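Local coordinates for kelch domain-containing protein (Colletotrichum graminicola M1.001, PDB 5C86) that probably oxidises alcohols to aldehydes with a copper centre, as a fungal member of the AA5 galactose oxidase and glyoxal oxidase family, at residues A[63-71]-A[103-111]. Residues are numbered along the deposited sequence; the frame is centred on the assembly and turned at random.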
# COMPACT_ATOMS: atom_id res chain seq x y z
N ILE A 63 -3.14 -10.21 -20.73
CA ILE A 63 -1.94 -10.58 -21.44
C ILE A 63 -0.91 -11.21 -20.55
O ILE A 63 -0.85 -10.92 -19.34
CB ILE A 63 -1.30 -9.37 -22.21
CG1 ILE A 63 -0.64 -8.38 -21.25
CG2 ILE A 63 -2.38 -8.69 -23.08
CD1 ILE A 63 -0.13 -7.08 -21.89
N VAL A 64 -0.03 -12.00 -21.15
CA VAL A 64 1.11 -12.50 -20.51
C VAL A 64 2.22 -11.48 -20.50
O VAL A 64 3.11 -11.40 -21.35
CB VAL A 64 1.59 -13.90 -21.05
CG1 VAL A 64 2.85 -14.32 -20.30
CG2 VAL A 64 0.51 -14.91 -20.89
N GLN A 65 2.17 -10.61 -19.49
CA GLN A 65 3.01 -9.43 -19.56
C GLN A 65 4.34 -9.73 -18.97
O GLN A 65 5.29 -9.02 -19.22
CB GLN A 65 2.35 -8.24 -18.80
CG GLN A 65 2.97 -6.92 -19.21
CD GLN A 65 2.53 -5.77 -18.34
OE1 GLN A 65 1.65 -5.94 -17.46
NE2 GLN A 65 3.09 -4.58 -18.60
N ASN A 66 4.42 -10.82 -18.15
CA ASN A 66 5.65 -11.25 -17.62
C ASN A 66 5.84 -12.73 -18.04
O ASN A 66 5.05 -13.57 -17.68
CB ASN A 66 5.68 -11.17 -16.07
CG ASN A 66 7.06 -11.37 -15.53
OD1 ASN A 66 7.88 -12.10 -16.13
ND2 ASN A 66 7.41 -10.70 -14.46
N THR A 67 6.87 -12.95 -18.87
CA THR A 67 7.08 -14.29 -19.48
C THR A 67 8.02 -15.17 -18.72
O THR A 67 8.20 -16.33 -19.16
CB THR A 67 7.69 -14.11 -20.94
OG1 THR A 67 9.07 -13.64 -20.89
CG2 THR A 67 6.76 -13.30 -21.76
N GLN A 68 8.66 -14.69 -17.67
CA GLN A 68 9.67 -15.39 -16.88
C GLN A 68 9.36 -15.67 -15.38
O GLN A 68 10.05 -16.44 -14.75
CB GLN A 68 10.98 -14.63 -16.91
CG GLN A 68 11.60 -14.57 -18.33
CD GLN A 68 13.00 -13.94 -18.40
OE1 GLN A 68 13.95 -14.30 -17.68
NE2 GLN A 68 13.13 -12.95 -19.29
N HIS A 69 8.40 -14.92 -14.81
CA HIS A 69 8.14 -14.86 -13.34
C HIS A 69 6.65 -14.94 -13.21
O HIS A 69 5.90 -14.17 -13.85
CB HIS A 69 8.74 -13.54 -12.85
CG HIS A 69 8.67 -13.26 -11.39
ND1 HIS A 69 9.32 -12.15 -10.87
CD2 HIS A 69 8.08 -13.89 -10.34
CE1 HIS A 69 9.11 -12.09 -9.57
NE2 HIS A 69 8.43 -13.16 -9.21
N ASP A 70 6.18 -15.92 -12.39
CA ASP A 70 4.81 -15.97 -11.93
C ASP A 70 4.77 -15.20 -10.61
O ASP A 70 5.37 -15.63 -9.61
CB ASP A 70 4.38 -17.45 -11.61
CG ASP A 70 2.92 -17.56 -11.33
OD1 ASP A 70 2.37 -16.61 -10.66
OD2 ASP A 70 2.21 -18.52 -11.70
N MET A 71 4.21 -13.99 -10.71
CA MET A 71 4.30 -13.01 -9.66
C MET A 71 3.17 -13.09 -8.61
O MET A 71 2.85 -12.09 -7.94
CB MET A 71 4.33 -11.60 -10.30
CG MET A 71 5.55 -11.33 -11.13
SD MET A 71 5.67 -9.63 -11.75
CE MET A 71 4.18 -9.55 -12.54
N GLY A 103 6.26 1.83 -21.40
CA GLY A 103 4.92 1.50 -21.81
C GLY A 103 4.31 0.65 -20.70
O GLY A 103 4.94 -0.25 -20.17
N GLU A 104 3.06 0.95 -20.44
CA GLU A 104 2.29 0.32 -19.37
C GLU A 104 2.02 -1.17 -19.67
O GLU A 104 1.83 -1.93 -18.73
CB GLU A 104 0.94 0.96 -19.31
CG GLU A 104 1.00 2.39 -18.90
CD GLU A 104 -0.39 2.93 -18.96
OE1 GLU A 104 -1.05 2.88 -20.05
OE2 GLU A 104 -0.85 3.36 -17.94
N SER A 105 1.92 -1.54 -20.96
CA SER A 105 1.72 -2.91 -21.41
C SER A 105 3.00 -3.53 -21.92
O SER A 105 2.99 -4.67 -22.39
CB SER A 105 0.63 -2.93 -22.48
OG SER A 105 -0.52 -2.30 -21.94
N SER A 106 4.14 -2.87 -21.76
CA SER A 106 5.39 -3.42 -22.16
C SER A 106 5.82 -4.61 -21.26
O SER A 106 5.25 -4.82 -20.17
CB SER A 106 6.43 -2.30 -22.23
OG SER A 106 6.94 -1.83 -20.96
N PRO A 107 6.86 -5.38 -21.66
CA PRO A 107 7.21 -6.58 -20.88
C PRO A 107 7.84 -6.24 -19.54
O PRO A 107 8.66 -5.33 -19.44
CB PRO A 107 8.21 -7.32 -21.79
CG PRO A 107 7.84 -6.83 -23.21
CD PRO A 107 7.50 -5.39 -23.02
N TRP A 108 7.50 -7.03 -18.53
CA TRP A 108 8.27 -6.99 -17.29
C TRP A 108 9.63 -7.51 -17.63
O TRP A 108 9.75 -8.51 -18.40
CB TRP A 108 7.62 -7.88 -16.24
CG TRP A 108 6.30 -7.32 -15.71
CD1 TRP A 108 5.10 -7.26 -16.30
CD2 TRP A 108 6.13 -6.70 -14.40
NE1 TRP A 108 4.17 -6.64 -15.46
CE2 TRP A 108 4.81 -6.32 -14.30
CE3 TRP A 108 6.99 -6.47 -13.35
CZ2 TRP A 108 4.30 -5.67 -13.15
CZ3 TRP A 108 6.52 -5.89 -12.25
CH2 TRP A 108 5.19 -5.49 -12.16
N THR A 109 10.65 -6.97 -17.08
CA THR A 109 12.00 -7.49 -17.34
C THR A 109 12.70 -7.98 -16.09
O THR A 109 12.39 -7.58 -14.98
CB THR A 109 12.79 -6.39 -18.06
OG1 THR A 109 13.04 -5.28 -17.16
CG2 THR A 109 12.07 -5.95 -19.32
N PRO A 110 13.75 -8.81 -16.21
CA PRO A 110 14.37 -9.35 -15.05
C PRO A 110 15.38 -8.48 -14.43
O PRO A 110 16.09 -7.73 -15.08
CB PRO A 110 15.09 -10.64 -15.59
CG PRO A 110 15.35 -10.29 -16.99
CD PRO A 110 14.14 -9.54 -17.44
N LEU A 111 15.44 -8.55 -13.13
CA LEU A 111 16.51 -8.08 -12.32
C LEU A 111 17.20 -9.24 -11.67
O LEU A 111 16.81 -10.37 -11.91
CB LEU A 111 16.01 -7.02 -11.31
CG LEU A 111 15.41 -5.72 -11.89
CD1 LEU A 111 14.95 -4.78 -10.77
CD2 LEU A 111 16.43 -4.96 -12.71
O HOH W 1 8.39 -10.54 -19.74
O HOH W 2 10.66 -11.10 -16.88
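Gln65 reaches across to the 103-106 turn with its NE2 and to the Trp108 indole with its OE1. CG lies anti to the backbone N (chi1 -162°) and the chain runs extended beyond it. Gln65 NE2 donates to Ser106 O (2.7 Å), in the carbonyl plane. Gln65 NE2 also donates to Glu104 O (2.9 Å), this time from above the plane. Gln65 OE1 takes a hydrogen bond from Thr49 and a weak one from Trp108 NE1 at 3.3 Å, the amide standing steeply to the indole, 74° between planes. Two partners at each end, the indole one weak, should hold the amide's rotation. Trp108 N donates to Gln65 O (3.1 Å).

Over one face of the indole lies Met71: SD sits above the six-membered ring, and the bend at chi3 (-56°) brings Met71 CE over the same face, 3.8 Å from the Trp108 centroid, a Met-aromatic contact with a CH-pi component. Asn66 packs its ND2 against Trp108 CB (3.3 Å), while its OD1 closes an Asx turn onto Gln68 N; one water links that OD1 to Trp108 O.

Strand 63-66, with a classic beta bulge opposite Thr47, pairs with strand 47-52, whereas 109-111 edges the next propeller blade, whose strands 84-87 and 95-98 also pack against Trp108.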